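Local coordinates for protein separin (Saccharomyces cerevisiae, PDB 5U1T) that cleaves the MCD1/SCC1 subunit of cohesin at the onset of anaphase as a caspase-like cysteine protease, letting chromosomes segregate, at residues A[1497-1502]-A[1526-1531]; A[1465-1470]-A[1491-1496]. All coordinates share one frame; numbering follows the deposited sequence.

Interaction 1. Residues A[1497-1502]-A[1526-1531]; sequences CSSAAM and LGNLWD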
ATOM      1  N   CYS A1497      45.518  12.326   0.696  1.00 70.45           N
ATOM      2  CA  CYS A1497      44.995  11.611  -0.467  1.00 71.02           C
ATOM      3  C   CYS A1497      43.531  11.902  -0.740  1.00 69.64           C
ATOM      4  O   CYS A1497      42.668  11.609   0.087  1.00 77.59           O
ATOM      5  CB  CYS A1497      45.155  10.103  -0.295  1.00 68.78           C
ATOM      6  SG  CYS A1497      46.798   9.502  -0.605  1.00 75.14           S
ATOM      7  N   SER A1498      43.272  12.478  -1.906  1.00 70.79           N
ATOM      8  CA  SER A1498      41.929  12.602  -2.474  1.00 67.19           C
ATOM      9  C   SER A1498      40.945  13.402  -1.635  1.00 66.17           C
ATOM     10  O   SER A1498      39.745  13.201  -1.758  1.00 67.85           O
ATOM     11  CB  SER A1498      41.340  11.217  -2.740  1.00 57.13           C
ATOM     12  OG  SER A1498      41.906  10.623  -3.892  1.00 63.40           O
ATOM     13  N   SER A1499      41.436  14.324  -0.815  1.00 60.86           N
ATOM     14  CA  SER A1499      40.540  15.217  -0.091  1.00 65.43           C
ATOM     15  C   SER A1499      39.643  16.065  -1.009  1.00 68.15           C
ATOM     16  O   SER A1499      38.483  16.321  -0.673  1.00 72.97           O
ATOM     17  CB  SER A1499      41.343  16.132   0.820  1.00 65.75           C
ATOM     18  OG  SER A1499      42.444  16.656   0.117  1.00 69.93           O
ATOM     19  N   ALA A1500      40.161  16.491  -2.163  1.00 67.09           N
ATOM     20  CA  ALA A1500      39.367  17.286  -3.100  1.00 65.18           C
ATOM     21  C   ALA A1500      38.782  16.452  -4.241  1.00 63.50           C
ATOM     22  O   ALA A1500      38.216  16.999  -5.188  1.00 69.24           O
ATOM     23  CB  ALA A1500      40.199  18.416  -3.664  1.00 57.25           C
ATOM     24  N   ALA A1501      38.913  15.135  -4.170  1.00 60.04           N
ATOM     25  CA  ALA A1501      38.349  14.294  -5.217  1.00 62.93           C
ATOM     26  C   ALA A1501      36.834  14.276  -5.102  1.00 63.33           C
ATOM     27  O   ALA A1501      36.281  14.668  -4.069  1.00 69.24           O
ATOM     28  CB  ALA A1501      38.906  12.891  -5.148  1.00 59.59           C
ATOM     29  N   MET A1502      36.171  13.845  -6.171  1.00 60.23           N
ATOM     30  CA  MET A1502      34.723  13.767  -6.209  1.00 59.48           C
ATOM     31  C   MET A1502      34.269  12.508  -6.923  1.00 64.78           C
ATOM     32  O   MET A1502      34.747  12.212  -8.020  1.00 62.45           O
ATOM     33  CB  MET A1502      34.133  14.989  -6.901  1.00 57.89           C
ATOM     34  CG  MET A1502      34.285  16.247  -6.091  1.00 65.40           C
ATOM     35  SD  MET A1502      32.817  17.276  -6.063  1.00 67.99           S
ATOM     36  CE  MET A1502      33.031  18.203  -7.578  1.00 70.16           C
ATOM     37  N   LEU A1526      41.769  23.774   0.966  1.00 59.35           N
ATOM     38  CA  LEU A1526      42.786  23.298   0.048  1.00 63.33           C
ATOM     39  C   LEU A1526      42.924  21.779   0.146  1.00 67.34           C
ATOM     40  O   LEU A1526      43.184  21.254   1.227  1.00 66.50           O
ATOM     41  CB  LEU A1526      44.109  24.002   0.358  1.00 68.63           C
ATOM     42  CG  LEU A1526      45.362  23.813  -0.499  1.00 67.37           C
ATOM     43  CD1 LEU A1526      46.339  24.990  -0.269  1.00 75.69           C
ATOM     44  CD2 LEU A1526      46.052  22.486  -0.169  1.00 63.65           C
ATOM     45  N   GLY A1527      42.753  21.077  -0.976  1.00 65.32           N
ATOM     46  CA  GLY A1527      42.864  19.628  -0.992  1.00 62.28           C
ATOM     47  C   GLY A1527      43.515  19.092  -2.245  1.00 59.89           C
ATOM     48  O   GLY A1527      43.983  19.861  -3.072  1.00 66.47           O
ATOM     49  N   ASN A1528      43.554  17.771  -2.382  1.00 61.17           N
ATOM     50  CA  ASN A1528      44.104  17.121  -3.572  1.00 61.69           C
ATOM     51  C   ASN A1528      43.034  16.480  -4.402  1.00 60.11           C
ATOM     52  O   ASN A1528      42.111  15.902  -3.868  1.00 65.88           O
ATOM     53  CB  ASN A1528      45.123  16.048  -3.205  1.00 62.06           C
ATOM     54  CG  ASN A1528      46.329  16.608  -2.504  1.00 67.75           C
ATOM     55  OD1 ASN A1528      47.001  17.510  -3.015  1.00 63.11           O
ATOM     56  ND2 ASN A1528      46.619  16.073  -1.310  1.00 70.37           N
ATOM     57  N   LEU A1529      43.194  16.544  -5.713  1.00 60.52           N
ATOM     58  CA  LEU A1529      42.200  16.039  -6.651  1.00 63.43           C
ATOM     59  C   LEU A1529      42.208  14.521  -6.752  1.00 58.07           C
ATOM     60  O   LEU A1529      41.240  13.932  -7.193  1.00 58.46           O
ATOM     61  CB  LEU A1529      42.431  16.641  -8.034  1.00 59.38           C
ATOM     62  CG  LEU A1529      42.193  18.130  -8.213  1.00 59.12           C
ATOM     63  CD1 LEU A1529      42.740  18.522  -9.567  1.00 62.46           C
ATOM     64  CD2 LEU A1529      40.722  18.479  -8.096  1.00 53.40           C
ATOM     65  N   TRP A1530      43.309  13.900  -6.349  1.00 59.68           N
ATOM     66  CA  TRP A1530      43.428  12.443  -6.358  1.00 62.52           C
ATOM     67  C   TRP A1530      44.418  11.986  -5.289  1.00 61.79           C
ATOM     68  O   TRP A1530      44.858  12.798  -4.479  1.00 63.61           O
ATOM     69  CB  TRP A1530      43.855  11.948  -7.735  1.00 58.87           C
ATOM     70  CG  TRP A1530      44.966  12.757  -8.327  1.00 64.88           C
ATOM     71  CD1 TRP A1530      46.285  12.706  -7.991  1.00 60.62           C
ATOM     72  CD2 TRP A1530      44.857  13.737  -9.370  1.00 65.82           C
ATOM     73  NE1 TRP A1530      47.006  13.595  -8.759  1.00 64.05           N
ATOM     74  CE2 TRP A1530      46.150  14.242  -9.609  1.00 65.75           C
ATOM     75  CE3 TRP A1530      43.789  14.231 -10.126  1.00 65.97           C
ATOM     76  CZ2 TRP A1530      46.405  15.213 -10.566  1.00 64.03           C
ATOM     77  CZ3 TRP A1530      44.041  15.201 -11.069  1.00 66.31           C
ATOM     78  CH2 TRP A1530      45.340  15.681 -11.286  1.00 64.09           C
ATOM     79  N   ASP A1531      44.773  10.703  -5.277  1.00 55.36           N
ATOM     80  CA  ASP A1531      45.692  10.216  -4.256  1.00 63.40           C
ATOM     81  C   ASP A1531      47.107  10.657  -4.577  1.00 68.31           C
ATOM     82  O   ASP A1531      47.516  10.680  -5.740  1.00 72.44           O
ATOM     83  CB  ASP A1531      45.658   8.689  -4.112  1.00 67.32           C
ATOM     84  CG  ASP A1531      44.261   8.136  -3.855  1.00 66.70           C
ATOM     85  OD1 ASP A1531      43.385   8.879  -3.358  1.00 63.82           O
ATOM     86  OD2 ASP A1531      44.048   6.942  -4.161  1.00 61.30           O
TER

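Interaction 2. Residues A[1465-1470]-A[1491-1496]; sequences LFVYIG and PSFLLG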
ATOM      1  N   LEU A1465      43.128  28.680  11.987  1.00 79.15           N
ATOM      2  CA  LEU A1465      43.653  27.811  10.951  1.00 75.48           C
ATOM      3  C   LEU A1465      43.436  26.348  11.302  1.00 77.42           C
ATOM      4  O   LEU A1465      43.697  25.922  12.425  1.00 79.15           O
ATOM      5  CB  LEU A1465      45.136  28.073  10.740  1.00 76.07           C
ATOM      6  CG  LEU A1465      45.800  27.063   9.810  1.00 79.62           C
ATOM      7  CD1 LEU A1465      45.194  27.163   8.424  1.00 79.16           C
ATOM      8  CD2 LEU A1465      47.290  27.287   9.758  1.00 79.95           C
ATOM      9  N   PHE A1466      42.950  25.580  10.338  1.00 70.56           N
ATOM     10  CA  PHE A1466      42.842  24.142  10.503  1.00 73.74           C
ATOM     11  C   PHE A1466      43.734  23.409   9.509  1.00 70.26           C
ATOM     12  O   PHE A1466      43.582  23.584   8.304  1.00 71.76           O
ATOM     13  CB  PHE A1466      41.398  23.693  10.326  1.00 72.20           C
ATOM     14  CG  PHE A1466      41.231  22.215  10.383  1.00 71.30           C
ATOM     15  CD1 PHE A1466      41.158  21.564  11.597  1.00 72.86           C
ATOM     16  CD2 PHE A1466      41.166  21.467   9.225  1.00 71.98           C
ATOM     17  CE1 PHE A1466      41.015  20.196  11.653  1.00 74.05           C
ATOM     18  CE2 PHE A1466      41.025  20.098   9.275  1.00 72.31           C
ATOM     19  CZ  PHE A1466      40.943  19.462  10.486  1.00 72.34           C
ATOM     20  N   VAL A1467      44.672  22.596   9.990  1.00 66.95           N
ATOM     21  CA  VAL A1467      45.486  21.810   9.063  1.00 69.13           C
ATOM     22  C   VAL A1467      45.435  20.323   9.423  1.00 72.03           C
ATOM     23  O   VAL A1467      45.454  19.958  10.593  1.00 73.70           O
ATOM     24  CB  VAL A1467      46.952  22.324   8.999  1.00 69.12           C
ATOM     25  CG1 VAL A1467      47.087  23.638   9.734  1.00 70.37           C
ATOM     26  CG2 VAL A1467      47.946  21.292   9.503  1.00 68.69           C
ATOM     27  N   TYR A1468      45.331  19.480   8.395  1.00 74.57           N
ATOM     28  CA  TYR A1468      45.079  18.049   8.558  1.00 71.58           C
ATOM     29  C   TYR A1468      45.930  17.217   7.611  1.00 70.34           C
ATOM     30  O   TYR A1468      45.846  17.385   6.411  1.00 72.46           O
ATOM     31  CB  TYR A1468      43.596  17.752   8.320  1.00 68.76           C
ATOM     32  CG  TYR A1468      43.224  16.277   8.209  1.00 77.36           C
ATOM     33  CD1 TYR A1468      43.265  15.610   6.985  1.00 75.71           C
ATOM     34  CD2 TYR A1468      42.802  15.564   9.316  1.00 72.70           C
ATOM     35  CE1 TYR A1468      42.912  14.270   6.879  1.00 74.72           C
ATOM     36  CE2 TYR A1468      42.444  14.224   9.219  1.00 75.19           C
ATOM     37  CZ  TYR A1468      42.498  13.584   7.999  1.00 77.18           C
ATOM     38  OH  TYR A1468      42.141  12.255   7.911  1.00 75.78           O
ATOM     39  N   ILE A1469      46.728  16.303   8.155  1.00 69.54           N
ATOM     40  CA  ILE A1469      47.530  15.393   7.339  1.00 72.12           C
ATOM     41  C   ILE A1469      47.169  13.916   7.595  1.00 74.11           C
ATOM     42  O   ILE A1469      47.365  13.391   8.683  1.00 74.91           O
ATOM     43  CB  ILE A1469      49.042  15.605   7.596  1.00 72.07           C
ATOM     44  CG1 ILE A1469      49.401  17.090   7.509  1.00 67.95           C
ATOM     45  CG2 ILE A1469      49.876  14.783   6.629  1.00 65.37           C
ATOM     46  CD1 ILE A1469      50.867  17.359   7.519  1.00 71.73           C
ATOM     47  N   GLY A1470      46.650  13.249   6.577  1.00 73.00           N
ATOM     48  CA  GLY A1470      46.241  11.863   6.689  1.00 75.51           C
ATOM     49  C   GLY A1470      45.285  11.628   5.542  1.00 76.62           C
ATOM     50  O   GLY A1470      45.122  12.526   4.718  1.00 78.87           O
ATOM     51  N   PRO A1491      39.819  28.247   7.695  1.00 73.36           N
ATOM     52  CA  PRO A1491      40.611  27.948   6.498  1.00 67.95           C
ATOM     53  C   PRO A1491      41.319  26.606   6.665  1.00 66.60           C
ATOM     54  O   PRO A1491      42.077  26.443   7.609  1.00 71.42           O
ATOM     55  CB  PRO A1491      41.608  29.110   6.442  1.00 72.05           C
ATOM     56  CG  PRO A1491      40.881  30.248   7.072  1.00 68.35           C
ATOM     57  CD  PRO A1491      40.016  29.635   8.157  1.00 72.47           C
ATOM     58  N   SER A1492      41.069  25.649   5.786  1.00 68.99           N
ATOM     59  CA  SER A1492      41.584  24.306   6.002  1.00 68.85           C
ATOM     60  C   SER A1492      42.626  23.855   4.976  1.00 67.18           C
ATOM     61  O   SER A1492      42.438  24.008   3.771  1.00 70.95           O
ATOM     62  CB  SER A1492      40.424  23.320   6.027  1.00 65.66           C
ATOM     63  OG  SER A1492      39.458  23.723   6.977  1.00 64.15           O
ATOM     64  N   PHE A1493      43.733  23.312   5.473  1.00 65.91           N
ATOM     65  CA  PHE A1493      44.707  22.625   4.629  1.00 68.67           C
ATOM     66  C   PHE A1493      44.464  21.106   4.676  1.00 66.95           C
ATOM     67  O   PHE A1493      45.082  20.395   5.468  1.00 68.61           O
ATOM     68  CB  PHE A1493      46.148  22.947   5.069  1.00 69.94           C
ATOM     69  CG  PHE A1493      46.585  24.356   4.766  1.00 74.67           C
ATOM     70  CD1 PHE A1493      46.766  24.777   3.466  1.00 77.31           C
ATOM     71  CD2 PHE A1493      46.832  25.255   5.780  1.00 78.49           C
ATOM     72  CE1 PHE A1493      47.172  26.074   3.185  1.00 77.50           C
ATOM     73  CE2 PHE A1493      47.243  26.555   5.498  1.00 81.93           C
ATOM     74  CZ  PHE A1493      47.408  26.962   4.202  1.00 73.37           C
ATOM     75  N   LEU A1494      43.552  20.616   3.845  1.00 64.92           N
ATOM     76  CA  LEU A1494      43.268  19.183   3.763  1.00 66.55           C
ATOM     77  C   LEU A1494      44.367  18.442   3.001  1.00 65.07           C
ATOM     78  O   LEU A1494      44.123  17.911   1.916  1.00 70.72           O
ATOM     79  CB  LEU A1494      41.912  18.941   3.071  1.00 68.61           C
ATOM     80  CG  LEU A1494      40.631  18.825   3.896  1.00 67.30           C
ATOM     81  CD1 LEU A1494      40.361  20.087   4.655  1.00 66.61           C
ATOM     82  CD2 LEU A1494      39.449  18.487   3.010  1.00 64.76           C
ATOM     83  N   LEU A1495      45.575  18.403   3.547  1.00 66.99           N
ATOM     84  CA  LEU A1495      46.715  17.851   2.804  1.00 73.13           C
ATOM     85  C   LEU A1495      46.776  16.314   2.824  1.00 72.60           C
ATOM     86  O   LEU A1495      47.748  15.738   3.314  1.00 71.51           O
ATOM     87  CB  LEU A1495      48.028  18.413   3.353  1.00 67.58           C
ATOM     88  CG  LEU A1495      48.042  19.886   3.775  1.00 73.55           C
ATOM     89  CD1 LEU A1495      49.390  20.295   4.395  1.00 67.67           C
ATOM     90  CD2 LEU A1495      47.705  20.766   2.595  1.00 65.81           C
ATOM     91  N   GLY A1496      45.756  15.652   2.284  1.00 70.93           N
ATOM     92  CA  GLY A1496      45.751  14.198   2.223  1.00 70.24           C
ATOM     93  C   GLY A1496      45.280  13.623   0.896  1.00 70.66           C
ATOM     94  O   GLY A1496      44.716  14.342   0.072  1.00 67.63           O
TER

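Interaction 1. Residues A[1497-1502]-A[1526-1531]
Cys1497, probably the active-site cysteine, lies beside Asp1531, its SG 3.8 Å from Asp1531 CB. SG is turned away from its own carbonyl carbon and back beside the backbone N (chi1 -78°), which lays it alongside that side chain. Next, Ser1498 N donates to Trp1530 O over 3.0 Å, approaching from well above the carbonyl plane. Ser1498 OG points at Asp1531 OD1, but the modelled separation is too short to be trusted in detail. From Ser1498 the chain makes a type I beta turn that ends at Ala1501. Inside it, Ser1499 OG sits between its backbone N and carbonyl carbon (chi1 46°), a rotamer that aims it at the strand end, where it accepts from Asn1528 N at 3.0 Å along a fairly straight line (161°). The same hydroxyl lies within hydrogen-bonding reach of Leu1494 O and Gly1496 O, with one proton to share, and Gly1496 O also takes Asn1528 ND2. Replacing Ser1499 by alanine removes OG, which would probably leave Asn1528 N without its acceptor and the Leu1494 and Gly1496 carbonyls without this donor. Ala1500 N reaches Asn1528 O at 2.7 Å, tilted out of the carbonyl plane, while its CB packs against the backbone from Gly1527 to Asn1528. Ala1501 follows with CB against Leu1529 O. Bonds run both ways: segment 1526-1531 gives Asn1528 N-H to Ser1499 OG and takes two loop N-H groups, on Asn1528 O at the strand end and on Trp1530 O just past it. This largely buried set of polar ties probably fixes the backbone just after the likely nucleophile.

Interaction 2. Residues A[1465-1470]-A[1491-1496]
Phe1493 and Leu1465 meet ring against methyl: Leu1465 CD1 lies 3.6 Å from Phe1493 CE2, the two side chains crossing at about a right angle. The Leu1465 methyl comes at the ring obliquely, while Val1467 CG1 stands at the ring's edge, near its plane. With CG swung beside the backbone N (chi1 -71°), the ring is carried back along its own strand toward Leu1465, and Phe1493 CB stays 4.1 Å from Val1467 CB. The backbone of Phe1493 is gripped on both sides of its CA, N donating to Phe1466 O at 2.8 Å and O accepting from Tyr1468 N at 3.1 Å. This is the ladder of parallel strands, whose directions differ by only 7°. Phe1466 starts the ladder, its N giving a nearly straight bond (168°) to Pro1491 O. Its ring belongs to the other face of the sheet, along with Tyr1468, and CD2 rests 3.6 Å from Ser1492 OG, a hydroxyl whose hydrogen bond goes to Ala1490 O. At the far end Leu1495 marks where the pairing frays: its N makes a weak, bent bond to Tyr1468 O and another weak one back to Phe1493 O, and Leu1494 and Leu1495 are successive centres of inverse gamma turns that take the chain out of regular strand. Leu1495 is still well buried against the other strand, its CB near Tyr1468 O and its CD1 4.5 Å from Ile1469 CG1. The two strands are the arms of a beta-alpha-beta unit through helix 1480-1483, lying inside a six-stranded sheet between strands 1412-1416 and 1524-1528. Phe1493 and Leu1495 press against helix 1534-1548, whereas Phe1466 and Tyr1468 touch Ile1415 of the adjoining strand.

How the interactions relate
Interaction 2 is wholly core, whereas interaction 1 is mostly buried but reaches partly exposed positions at Ser1498 and Ala1501. Their centres lie about 11 Å apart, and strands 1492-1494 and 1524-1528 join them as neighbours in one sheet. Interaction 2 comes first and supplies the middle of that sheet: a regular backbone ladder with apolar side chains around it. Interaction 1 takes over where strand 1492-1494 runs out into the loop bearing the probable catalytic cysteine, and there a serine hydroxyl and backbone amides and carbonyls make irregular bonds. The two are stitched directly, Leu1526 N lying 2.9 Å from Ser1492 O in a probable hydrogen bond, and Leu1526 CD2 packing on Leu1495 CD2.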